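Local coordinates for protein ketol-acid reductoisomerase (NAD(+)) (uncultured archaeon GZfos26G2, PDB 4XDY) that catalyses the magnesium-dependent alkyl migration and NADH-preferring reduction that turn (S)-2-acetolactate into (R)-2,3-dihydroxy-isovalerate, a step in branched-chain amino acid synthesis, at residues D29-C34 with I130-K135; V80-L85 with L170-A175; F110-N115 with E194-E199. All blocks are in the same frame, centred on the assembly; numbering follows the deposited sequence.

The first segments of all three contacts come before any of the second ones in the chain: 29-34, 80-85 and 110-115, then 130-135, 170-175 and 194-199. Contacts 1 and 2, with centres about 6 Å apart, both lie in the Rossmann domain and reach its one mixed sheet, through strands 128-134 and 80-83; each sets a helix, 26-37 or 165-175, against it. Contact 3 lies about 13 Å from contact 1 and 16 Å from contact 2, centre to centre, and joins the Rossmann domain to helix 188-203 of the C-terminal domain. S111 of contact 3 touches residues of both other contacts, which places the sheet, the dinucleotide and the magnesium site close together.

Contact 1 (D29-C34 with I130-K135); sequences DAQANC and IMVAPK
Q31 and P134 mark the closest approach of the two backbones, their CA atoms 9.6 Å apart, where one turn of helix 26-37 lies over the end of strand 128-134. That spacing is too wide for backbone bonds and leaves one long side chain to bridge it. Q31 points its CB toward the strand; CG stands anti to the carbonyl carbon (chi1 -66°) and the chain runs on extended, carrying the amide across the gap. Q31 OE1 comes to P134 CG at 4.0 Å, the glutamine crossing the proline ring at about a right angle, while Q31 NE2 lies 4.3 Å from V132 CG2. These are van der Waals contacts. The oxygen has its main polar partner in S111 OG, which also lies within bonding distance of V132 O, with a single proton to offer the two oxygens. In this Rossmann fold, helix 26-37 begins within what looks like the glycine-rich GxGxxG pattern, G23 and G25 just before it and G28 in its first turn, and the backbone amides of A26 and Q27 bind the dinucleotide. P134 belongs to the pocket of that cofactor, and its compact ring offers an apolar surface without a backbone N-H to satisfy. Farther round the helix, N33 folds its amide back onto the preceding turn: N33 ND2 gives a hydrogen bond of 2.8 Å to D29 O, which N33 N also reaches, at 3.1 Å, from the opposite face of the carbonyl. D29 OD2 forms a salt bridge with K60. Over the same strand, the branched V132 packs against A169 and T173 of helix 165-175.

Contact 2 (V80-L85 with L170-A175); sequences VVHILL and LAMTKA. With NAI (1,4-dihydronicotinamide adenine dinucleotide), chain E.
M172 reaches from helix 165-175 to V80 and H82 on strand 80-83, across a gap of 10.0 Å between the CA atoms of M172 and V80. Its CB points toward the strand, and CG, anti to the carbonyl carbon (chi1 -77°), continues in that direction. The side chains of M172 and V80 reach toward each other tip to tip, with M172 SD 4.1 Å from V80 CG1. At SD the chain bends (chi3 74°), and the terminal CE of M172 turns onto the imidazole of H82, 3.8 Å from H82 CD2. Seen from the ring, CE lies 4.2 Å from the centroid and 25° off the normal, a CH-pi contact over the face but displaced toward the rim. L84 CG covers the other face, 3.8 Å above the plane, so the imidazole is sandwiched between aliphatic groups, while its NE2 keeps a weak hydrogen bond to NE2 of Q31. An unbranched, flexible thioether suits M172, since it can touch a valine and then lie over a ring. On the helix, T173 OG1 gives a hydrogen bond of 2.8 Å to L170 O, beside the ordinary one from K174 N, and so satisfies its hydroxyl within the buried turn. Beyond the strand the chain meets the cofactor: L84 O lies 3.3 Å from C5D of the dinucleotide, and L85 CD2 packs by the adenosine ribose. Helix 165-175 thus covers one side of the parallel part of the sheet, and the chain leaving the carboxyl end of strand 80-83 meets the dinucleotide, as in Rossmann folds.

Contact 3 (F110-N115 with E194-E199); sequences FSHGFN and EDLFGE. With MG (magnesium ion), chain C; MG (magnesium ion), chain D; HIO (N-hydroxy-N-isopropyloxamic acid), chain H; NAI (1,4-dihydronicotinamide adenine dinucleotide), chain E.
H112 and D195 meet most tightly: CE1 of H112 lies 3.2 Å from D195 OD2, with ring and carboxylate planes 55° apart. No hydrogen bond joins them; H112 ND1 bonds E191 instead, which fixes the ring's rotation. One face of the imidazole looks at a magnesium ion 4.2 Å above its plane, with a metal-bound water near the rim. D195, its CG anti to the backbone N (chi1 -173°), spans the metal pair, OD2 binding this first magnesium at 2.1 Å and OD1 the second at 2.0 Å; a short carboxylate, one oxygen to each ion, suits that bridge. K135 also holds OD1. E199 OE1 binds the first magnesium at 2.0 Å, and E199 OE2 accepts a 2.6 Å hydrogen bond from its water. Here the loop after strand 107-110 of the Rossmann domain faces helix 188-203 of the knotted domain, and H112, the predicted active-site residue, lies beside the cofactor's ribose and the first magnesium, both on the same side of its ring. N-hydroxy-N-isopropyloxamic acid joins both ions through its O2. Away from this water-lined centre packing is looser and apolar: L196 CD2 sits at the imidazole edge, and L196 CD1 at the F114 ring edge, 4.1 Å from F114 CD2.

Contact 1 (D29-C34 with I130-K135)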
loop_
_atom_site.group_PDB
_atom_site.type_symbol
_atom_site.label_atom_id
_atom_site.label_comp_id
_atom_site.label_asym_id
_atom_site.label_seq_id
_atom_site.Cartn_x
_atom_site.Cartn_y
_atom_site.Cartn_z
ATOM N N ASP A 29 21.350 -3.505 8.648
ATOM C CA ASP A 29 21.648 -4.262 7.426
ATOM C C ASP A 29 21.478 -3.358 6.174
ATOM O O ASP A 29 22.434 -3.157 5.359
ATOM C CB ASP A 29 20.846 -5.586 7.413
ATOM C CG ASP A 29 21.184 -6.513 6.257
ATOM O OD1 ASP A 29 21.705 -6.096 5.178
ATOM O OD2 ASP A 29 20.840 -7.707 6.350
ATOM N N ALA A 30 20.320 -2.688 6.061
ATOM C CA ALA A 30 20.098 -1.787 4.934
ATOM C C ALA A 30 21.116 -0.668 4.903
ATOM O O ALA A 30 21.703 -0.401 3.827
ATOM C CB ALA A 30 18.704 -1.190 5.023
ATOM N N GLN A 31 21.288 0.005 6.027
ATOM C CA GLN A 31 22.107 1.221 6.056
ATOM C C GLN A 31 23.606 0.866 5.821
ATOM O O GLN A 31 24.305 1.535 5.039
ATOM C CB GLN A 31 21.935 2.044 7.285
ATOM C CG GLN A 31 20.518 2.615 7.343
ATOM C CD GLN A 31 20.288 3.688 8.409
ATOM O OE1 GLN A 31 19.229 3.757 9.057
ATOM N NE2 GLN A 31 21.262 4.450 8.637
ATOM N N ALA A 32 24.067 -0.131 6.515
ATOM C CA ALA A 32 25.436 -0.610 6.305
ATOM C C ALA A 32 25.772 -0.953 4.852
ATOM O O ALA A 32 26.847 -0.576 4.342
ATOM C CB ALA A 32 25.753 -1.757 7.271
ATOM N N ASN A 33 24.880 -1.644 4.169
ATOM C CA ASN A 33 25.122 -2.020 2.821
ATOM C C ASN A 33 24.994 -0.888 1.852
ATOM O O ASN A 33 25.723 -0.845 0.870
ATOM C CB ASN A 33 24.230 -3.170 2.419
ATOM C CG ASN A 33 24.751 -4.503 2.963
ATOM O OD1 ASN A 33 25.723 -5.039 2.424
ATOM N ND2 ASN A 33 24.197 -4.988 4.094
ATOM N N CYS A 34 24.099 0.081 2.109
ATOM C CA CYS A 34 24.029 1.236 1.221
ATOM C C CYS A 34 25.303 2.095 1.375
ATOM O O CYS A 34 25.828 2.603 0.372
ATOM C CB CYS A 34 22.741 2.067 1.472
ATOM S SG CYS A 34 21.237 1.130 1.066
ATOM N N ILE A 130 23.634 13.374 16.437
ATOM C CA ILE A 130 22.944 13.523 15.198
ATOM C C ILE A 130 21.905 12.420 14.993
ATOM O O ILE A 130 21.995 11.358 15.613
ATOM C CB ILE A 130 23.892 13.608 14.007
ATOM C CG1 ILE A 130 24.776 12.396 13.966
ATOM C CG2 ILE A 130 24.732 14.900 14.165
ATOM C CD1 ILE A 130 25.517 12.279 12.687
ATOM N N MET A 131 21.014 12.655 14.043
ATOM C CA MET A 131 20.027 11.662 13.649
ATOM C C MET A 131 19.801 11.705 12.172
ATOM O O MET A 131 19.611 12.796 11.572
ATOM C CB MET A 131 18.663 11.874 14.386
ATOM C CG MET A 131 17.727 10.917 13.731
ATOM S SD MET A 131 16.351 10.705 14.758
ATOM C CE MET A 131 15.759 12.090 14.522
ATOM N N VAL A 132 19.859 10.541 11.540
ATOM C CA VAL A 132 19.443 10.339 10.167
ATOM C C VAL A 132 18.303 9.307 10.146
ATOM O O VAL A 132 18.549 8.089 10.328
ATOM C CB VAL A 132 20.613 9.980 9.247
ATOM C CG1 VAL A 132 21.656 11.139 9.286
ATOM C CG2 VAL A 132 21.356 8.671 9.672
ATOM N N ALA A 133 17.084 9.802 10.033
ATOM C CA ALA A 133 15.883 8.954 10.221
ATOM C C ALA A 133 15.193 8.682 8.932
ATOM O O ALA A 133 14.592 9.607 8.382
ATOM C CB ALA A 133 14.937 9.619 11.184
ATOM N N PRO A 134 15.239 7.410 8.397
ATOM C CA PRO A 134 14.591 7.149 7.125
ATOM C C PRO A 134 13.104 6.957 7.395
ATOM O O PRO A 134 12.774 6.257 8.336
ATOM C CB PRO A 134 15.257 5.832 6.632
ATOM C CG PRO A 134 15.660 5.155 7.906
ATOM C CD PRO A 134 15.847 6.186 8.954
ATOM N N LYS A 135 12.240 7.465 6.507
ATOM C CA LYS A 135 10.796 7.294 6.578
ATOM C C LYS A 135 10.466 6.045 5.740
ATOM O O LYS A 135 9.878 6.095 4.624
ATOM C CB LYS A 135 10.083 8.580 6.064
ATOM C CG LYS A 135 10.437 9.839 6.819
ATOM C CD LYS A 135 9.981 9.856 8.271
ATOM C CE LYS A 135 10.995 9.408 9.327
ATOM N NZ LYS A 135 10.526 9.359 10.789
#

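Contact 2 (V80-L85 with L170-A175)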
loop_
_atom_site.group_PDB
_atom_site.type_symbol
_atom_site.label_atom_id
_atom_site.label_comp_id
_atom_site.label_asym_id
_atom_site.label_seq_id
_atom_site.Cartn_x
_atom_site.Cartn_y
_atom_site.Cartn_z
ATOM N N VAL A 80 31.915 7.805 13.561
ATOM C CA VAL A 80 30.462 7.913 13.772
ATOM C C VAL A 80 30.017 6.604 14.400
ATOM O O VAL A 80 30.310 5.555 13.882
ATOM C CB VAL A 80 29.680 8.183 12.464
ATOM C CG1 VAL A 80 28.182 8.346 12.779
ATOM C CG2 VAL A 80 30.186 9.453 11.809
ATOM N N VAL A 81 29.361 6.709 15.554
ATOM C CA VAL A 81 28.855 5.520 16.251
ATOM C C VAL A 81 27.318 5.545 16.079
ATOM O O VAL A 81 26.670 6.384 16.660
ATOM C CB VAL A 81 29.225 5.531 17.715
ATOM C CG1 VAL A 81 28.595 4.349 18.462
ATOM C CG2 VAL A 81 30.756 5.442 17.882
ATOM N N HIS A 82 26.844 4.707 15.172
ATOM C CA HIS A 82 25.481 4.851 14.673
ATOM C C HIS A 82 24.647 3.703 15.256
ATOM O O HIS A 82 24.867 2.532 14.890
ATOM C CB HIS A 82 25.524 4.793 13.177
ATOM C CG HIS A 82 24.205 4.990 12.500
ATOM N ND1 HIS A 82 23.152 5.626 13.097
ATOM C CD2 HIS A 82 23.789 4.690 11.249
ATOM C CE1 HIS A 82 22.142 5.707 12.250
ATOM N NE2 HIS A 82 22.493 5.132 11.136
ATOM N N ILE A 83 23.744 4.070 16.153
ATOM C CA ILE A 83 23.022 3.118 17.026
ATOM C C ILE A 83 21.781 2.653 16.270
ATOM O O ILE A 83 20.827 3.412 16.144
ATOM C CB ILE A 83 22.753 3.709 18.390
ATOM C CG1 ILE A 83 24.098 3.926 19.131
ATOM C CG2 ILE A 83 21.932 2.733 19.250
ATOM C CD1 ILE A 83 23.991 4.656 20.417
ATOM N N LEU A 84 21.850 1.422 15.752
ATOM C CA LEU A 84 20.715 0.790 15.051
ATOM C C LEU A 84 20.297 -0.526 15.754
ATOM O O LEU A 84 19.899 -1.468 15.126
ATOM C CB LEU A 84 20.985 0.639 13.574
ATOM C CG LEU A 84 21.158 1.919 12.762
ATOM C CD1 LEU A 84 21.532 1.674 11.314
ATOM C CD2 LEU A 84 19.918 2.803 12.862
ATOM N N LEU A 85 20.347 -0.460 17.082
ATOM C CA LEU A 85 19.829 -1.457 17.938
ATOM C C LEU A 85 18.344 -1.145 18.250
ATOM O O LEU A 85 17.919 -0.017 18.172
ATOM C CB LEU A 85 20.645 -1.479 19.221
ATOM C CG LEU A 85 22.099 -1.923 19.076
ATOM C CD1 LEU A 85 22.930 -1.459 20.258
ATOM C CD2 LEU A 85 22.213 -3.409 18.939
ATOM N N LEU A 170 24.056 15.067 7.100
ATOM C CA LEU A 170 23.524 15.198 5.759
ATOM C C LEU A 170 24.280 14.298 4.778
ATOM O O LEU A 170 23.706 13.735 3.828
ATOM C CB LEU A 170 23.509 16.674 5.275
ATOM C CG LEU A 170 22.560 17.604 6.015
ATOM C CD1 LEU A 170 22.841 19.041 5.609
ATOM C CD2 LEU A 170 21.084 17.346 5.696
ATOM N N ALA A 171 25.595 14.225 4.994
ATOM C CA ALA A 171 26.468 13.491 4.091
ATOM C C ALA A 171 26.041 12.025 4.107
ATOM O O ALA A 171 25.973 11.377 3.071
ATOM C CB ALA A 171 27.893 13.625 4.512
ATOM N N MET A 172 25.749 11.539 5.306
ATOM C CA MET A 172 25.292 10.133 5.456
ATOM C C MET A 172 24.039 9.883 4.606
ATOM O O MET A 172 23.936 8.860 3.910
ATOM C CB MET A 172 25.087 9.819 6.948
ATOM C CG MET A 172 26.318 9.574 7.726
ATOM S SD MET A 172 26.006 9.395 9.466
ATOM C CE MET A 172 25.257 7.724 9.473
ATOM N N THR A 173 23.103 10.843 4.590
ATOM C CA THR A 173 21.849 10.641 3.847
ATOM C C THR A 173 22.039 10.690 2.366
ATOM O O THR A 173 21.383 10.013 1.578
ATOM C CB THR A 173 20.723 11.628 4.235
ATOM O OG1 THR A 173 21.029 12.953 3.747
ATOM C CG2 THR A 173 20.427 11.598 5.769
ATOM N N LYS A 174 23.042 11.477 1.949
ATOM C CA LYS A 174 23.345 11.504 0.518
ATOM C C LYS A 174 24.022 10.199 0.061
ATOM O O LYS A 174 23.684 9.659 -0.992
ATOM C CB LYS A 174 24.256 12.710 0.191
ATOM C CG LYS A 174 24.512 12.724 -1.338
ATOM C CD LYS A 174 25.283 13.898 -1.876
ATOM C CE LYS A 174 25.321 13.747 -3.417
ATOM N NZ LYS A 174 25.698 15.088 -3.868
ATOM N N ALA A 175 24.996 9.748 0.835
ATOM C CA ALA A 175 25.690 8.464 0.573
ATOM C C ALA A 175 24.672 7.260 0.552
ATOM O O ALA A 175 24.813 6.285 -0.204
ATOM C CB ALA A 175 26.748 8.228 1.584
HETATM P PA NAI E . 16.356 -4.569 15.187
HETATM O O1A NAI E . 15.188 -4.907 16.126
HETATM O O2A NAI E . 16.366 -5.085 13.815
HETATM O O5B NAI E . 17.685 -4.858 16.052
HETATM C C5B NAI E . 18.995 -4.754 15.424
HETATM C C4B NAI E . 19.882 -5.929 15.938
HETATM O O4B NAI E . 20.087 -5.664 17.321
HETATM C C3B NAI E . 19.300 -7.367 15.889
HETATM O O3B NAI E . 19.395 -7.827 14.540
HETATM C C2B NAI E . 20.151 -8.088 16.912
HETATM O O2B NAI E . 21.315 -8.593 16.254
HETATM C C1B NAI E . 20.517 -6.933 17.878
HETATM N N9A NAI E . 19.862 -7.099 19.164
HETATM C C8A NAI E . 18.504 -7.406 19.307
HETATM N N7A NAI E . 18.216 -7.496 20.598
HETATM C C5A NAI E . 19.374 -7.286 21.277
HETATM C C6A NAI E . 19.760 -7.288 22.676
HETATM N N6A NAI E . 18.875 -7.537 23.651
HETATM N N1A NAI E . 21.038 -6.983 23.026
HETATM C C2A NAI E . 21.969 -6.750 22.077
HETATM N N3A NAI E . 21.722 -6.727 20.779
HETATM C C4A NAI E . 20.446 -7.004 20.323
HETATM O O3 NAI E . 16.431 -2.881 15.139
HETATM P PN NAI E . 15.653 -1.980 13.976
HETATM O O1N NAI E . 14.183 -2.344 13.931
HETATM O O2N NAI E . 16.467 -2.108 12.758
HETATM O O5D NAI E . 15.719 -0.608 14.761
HETATM C C5D NAI E . 16.989 0.125 14.794
HETATM C C4D NAI E . 16.749 1.660 15.030
HETATM O O4D NAI E . 16.180 2.101 13.780
HETATM C C3D NAI E . 15.721 2.022 16.084
HETATM O O3D NAI E . 16.083 3.253 16.719
HETATM C C2D NAI E . 14.386 2.206 15.324
HETATM O O2D NAI E . 13.398 3.016 15.956
HETATM C C1D NAI E . 14.906 2.807 14.035
HETATM N N1N NAI E . 14.104 2.678 12.812
HETATM C C2N NAI E . 13.743 1.442 12.407
HETATM C C3N NAI E . 13.029 1.264 11.275
HETATM C C7N NAI E . 12.755 -0.065 10.822
HETATM O O7N NAI E . 12.738 -1.127 11.519
HETATM N N7N NAI E . 12.747 -0.172 9.517
HETATM C C4N NAI E . 12.677 2.433 10.496
HETATM C C5N NAI E . 13.281 3.676 10.864
HETATM C C6N NAI E . 13.953 3.752 12.043
#

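Contact 3 (F110-N115 with E194-E199)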
loop_
_atom_site.group_PDB
_atom_site.type_symbol
_atom_site.label_atom_id
_atom_site.label_comp_id
_atom_site.label_asym_id
_atom_site.label_seq_id
_atom_site.Cartn_x
_atom_site.Cartn_y
_atom_site.Cartn_z
ATOM N N PHE A 110 21.740 8.253 15.473
ATOM C CA PHE A 110 20.514 7.427 15.720
ATOM C C PHE A 110 19.712 7.485 14.430
ATOM O O PHE A 110 19.895 8.420 13.593
ATOM C CB PHE A 110 19.667 7.972 16.805
ATOM C CG PHE A 110 20.318 7.953 18.161
ATOM C CD1 PHE A 110 21.179 8.994 18.545
ATOM C CD2 PHE A 110 20.133 6.902 19.006
ATOM C CE1 PHE A 110 21.767 8.990 19.799
ATOM C CE2 PHE A 110 20.717 6.875 20.262
ATOM C CZ PHE A 110 21.519 7.920 20.672
ATOM N N SER A 111 18.752 6.566 14.277
ATOM C CA SER A 111 17.770 6.700 13.218
ATOM C C SER A 111 16.354 6.878 13.724
ATOM O O SER A 111 15.433 6.856 12.924
ATOM C CB SER A 111 17.827 5.589 12.205
ATOM O OG SER A 111 18.988 5.691 11.371
ATOM N N HIS A 112 16.208 7.170 15.007
ATOM C CA HIS A 112 14.933 7.546 15.605
ATOM C C HIS A 112 15.327 8.342 16.830
ATOM O O HIS A 112 16.251 7.903 17.587
ATOM C CB HIS A 112 14.186 6.280 16.032
ATOM C CG HIS A 112 12.838 6.519 16.634
ATOM N ND1 HIS A 112 11.965 7.558 16.267
ATOM C CD2 HIS A 112 12.199 5.815 17.610
ATOM C CE1 HIS A 112 10.826 7.408 16.950
ATOM N NE2 HIS A 112 10.951 6.354 17.760
ATOM N N GLY A 113 14.586 9.424 17.068
ATOM C CA GLY A 113 14.873 10.326 18.207
ATOM C C GLY A 113 14.507 9.915 19.625
ATOM O O GLY A 113 14.845 10.651 20.583
ATOM N N PHE A 114 13.808 8.744 19.740
ATOM C CA PHE A 114 13.130 8.326 20.999
ATOM C C PHE A 114 14.074 8.506 22.205
ATOM O O PHE A 114 13.753 9.230 23.165
ATOM C CB PHE A 114 12.640 6.876 20.872
ATOM C CG PHE A 114 11.829 6.375 22.008
ATOM C CD1 PHE A 114 12.425 5.870 23.176
ATOM C CD2 PHE A 114 10.436 6.357 21.942
ATOM C CE1 PHE A 114 11.663 5.394 24.230
ATOM C CE2 PHE A 114 9.676 5.876 23.013
ATOM C CZ PHE A 114 10.296 5.397 24.141
ATOM N N ASN A 115 15.233 7.840 22.153
ATOM C CA ASN A 115 16.064 7.767 23.370
ATOM C C ASN A 115 16.677 9.072 23.774
ATOM O O ASN A 115 16.831 9.356 24.994
ATOM C CB ASN A 115 17.065 6.653 23.262
ATOM C CG ASN A 115 16.418 5.268 23.505
ATOM O OD1 ASN A 115 15.629 5.121 24.449
ATOM N ND2 ASN A 115 16.674 4.326 22.669
ATOM N N GLU A 194 6.403 12.677 15.380
ATOM C CA GLU A 194 5.709 12.414 14.096
ATOM C C GLU A 194 5.827 10.926 13.766
ATOM O O GLU A 194 4.904 10.323 13.247
ATOM C CB GLU A 194 6.218 13.291 12.970
ATOM C CG GLU A 194 7.639 13.063 12.513
ATOM C CD GLU A 194 7.811 11.885 11.600
ATOM O OE1 GLU A 194 8.974 11.412 11.477
ATOM O OE2 GLU A 194 6.808 11.482 10.891
ATOM N N ASP A 195 6.999 10.379 14.071
ATOM C CA ASP A 195 7.316 8.963 13.737
ATOM C C ASP A 195 6.420 8.014 14.542
ATOM O O ASP A 195 5.818 7.115 13.992
ATOM C CB ASP A 195 8.772 8.671 14.015
ATOM C CG ASP A 195 9.171 7.284 13.520
ATOM O OD1 ASP A 195 9.333 7.141 12.292
ATOM O OD2 ASP A 195 9.195 6.376 14.386
ATOM N N LEU A 196 6.388 8.236 15.825
ATOM C CA LEU A 196 5.547 7.465 16.732
ATOM C C LEU A 196 4.087 7.583 16.331
ATOM O O LEU A 196 3.401 6.578 16.168
ATOM C CB LEU A 196 5.765 7.894 18.136
ATOM C CG LEU A 196 7.093 7.527 18.813
ATOM C CD1 LEU A 196 7.125 8.099 20.203
ATOM C CD2 LEU A 196 7.334 6.023 18.938
ATOM N N PHE A 197 3.651 8.824 16.057
ATOM C CA PHE A 197 2.274 9.016 15.605
ATOM C C PHE A 197 1.955 8.253 14.342
ATOM O O PHE A 197 0.924 7.561 14.255
ATOM C CB PHE A 197 2.002 10.521 15.349
ATOM C CG PHE A 197 0.670 10.763 14.762
ATOM C CD1 PHE A 197 -0.444 10.748 15.569
ATOM C CD2 PHE A 197 0.510 10.933 13.420
ATOM C CE1 PHE A 197 -1.713 10.992 15.010
ATOM C CE2 PHE A 197 -0.767 11.099 12.834
ATOM C CZ PHE A 197 -1.886 11.137 13.651
ATOM N N GLY A 198 2.817 8.386 13.351
ATOM C CA GLY A 198 2.589 7.797 12.026
ATOM C C GLY A 198 2.488 6.275 12.116
ATOM O O GLY A 198 1.605 5.675 11.553
ATOM N N GLU A 199 3.416 5.635 12.825
ATOM C CA GLU A 199 3.407 4.193 12.858
ATOM C C GLU A 199 2.149 3.717 13.648
ATOM O O GLU A 199 1.564 2.687 13.270
ATOM C CB GLU A 199 4.726 3.622 13.413
ATOM C CG GLU A 199 5.027 3.947 14.827
ATOM C CD GLU A 199 6.519 3.955 15.196
ATOM O OE1 GLU A 199 7.408 4.078 14.291
ATOM O OE2 GLU A 199 6.809 3.770 16.411
HETATM MG MG MG C . 9.434 4.326 14.332
HETATM MG MG MG D . 8.964 5.660 10.986
HETATM C C1 HIO H . 9.626 1.927 12.828
HETATM O O11 HIO H . 9.742 2.323 14.018
HETATM O O12 HIO H . 9.838 0.763 12.355
HETATM C C2 HIO H . 9.282 3.099 11.909
HETATM O O2 HIO H . 9.470 4.260 12.355
HETATM N N3 HIO H . 8.690 2.954 10.737
HETATM O O3 HIO H . 8.720 4.064 9.785
HETATM C C4 HIO H . 8.071 1.739 10.303
HETATM C C41 HIO H . 6.665 2.065 9.784
HETATM C C42 HIO H . 8.999 1.145 9.250
HETATM P PA NAI E . 16.356 -4.569 15.187
HETATM O O1A NAI E . 15.188 -4.907 16.126
HETATM O O2A NAI E . 16.366 -5.085 13.815
HETATM O O5B NAI E . 17.685 -4.858 16.052
HETATM C C5B NAI E . 18.995 -4.754 15.424
HETATM C C4B NAI E . 19.882 -5.929 15.938
HETATM O O4B NAI E . 20.087 -5.664 17.321
HETATM C C3B NAI E . 19.300 -7.367 15.889
HETATM O O3B NAI E . 19.395 -7.827 14.540
HETATM C C2B NAI E . 20.151 -8.088 16.912
HETATM O O2B NAI E . 21.315 -8.593 16.254
HETATM C C1B NAI E . 20.517 -6.933 17.878
HETATM N N9A NAI E . 19.862 -7.099 19.164
HETATM C C8A NAI E . 18.504 -7.406 19.307
HETATM N N7A NAI E . 18.216 -7.496 20.598
HETATM C C5A NAI E . 19.374 -7.286 21.277
HETATM C C6A NAI E . 19.760 -7.288 22.676
HETATM N N6A NAI E . 18.875 -7.537 23.651
HETATM N N1A NAI E . 21.038 -6.983 23.026
HETATM C C2A NAI E . 21.969 -6.750 22.077
HETATM N N3A NAI E . 21.722 -6.727 20.779
HETATM C C4A NAI E . 20.446 -7.004 20.323
HETATM O O3 NAI E . 16.431 -2.881 15.139
HETATM P PN NAI E . 15.653 -1.980 13.976
HETATM O O1N NAI E . 14.183 -2.344 13.931
HETATM O O2N NAI E . 16.467 -2.108 12.758
HETATM O O5D NAI E . 15.719 -0.608 14.761
HETATM C C5D NAI E . 16.989 0.125 14.794
HETATM C C4D NAI E . 16.749 1.660 15.030
HETATM O O4D NAI E . 16.180 2.101 13.780
HETATM C C3D NAI E . 15.721 2.022 16.084
HETATM O O3D NAI E . 16.083 3.253 16.719
HETATM C C2D NAI E . 14.386 2.206 15.324
HETATM O O2D NAI E . 13.398 3.016 15.956
HETATM C C1D NAI E . 14.906 2.807 14.035
HETATM N N1N NAI E . 14.104 2.678 12.812
HETATM C C2N NAI E . 13.743 1.442 12.407
HETATM C C3N NAI E . 13.029 1.264 11.275
HETATM C C7N NAI E . 12.755 -0.065 10.822
HETATM O O7N NAI E . 12.738 -1.127 11.519
HETATM N N7N NAI E . 12.747 -0.172 9.517
HETATM C C4N NAI E . 12.677 2.433 10.496
HETATM C C5N NAI E . 13.281 3.676 10.864
HETATM C C6N NAI E . 13.953 3.752 12.043
HETATM O O HOH W 1 6.954 5.723 11.631
HETATM O O HOH W 2 9.337 4.146 16.398
HETATM O O HOH W 3 11.571 4.645 14.424
HETATM O O HOH W 4 11.084 6.027 10.557
HETATM O O HOH W 5 8.473 7.125 9.446
#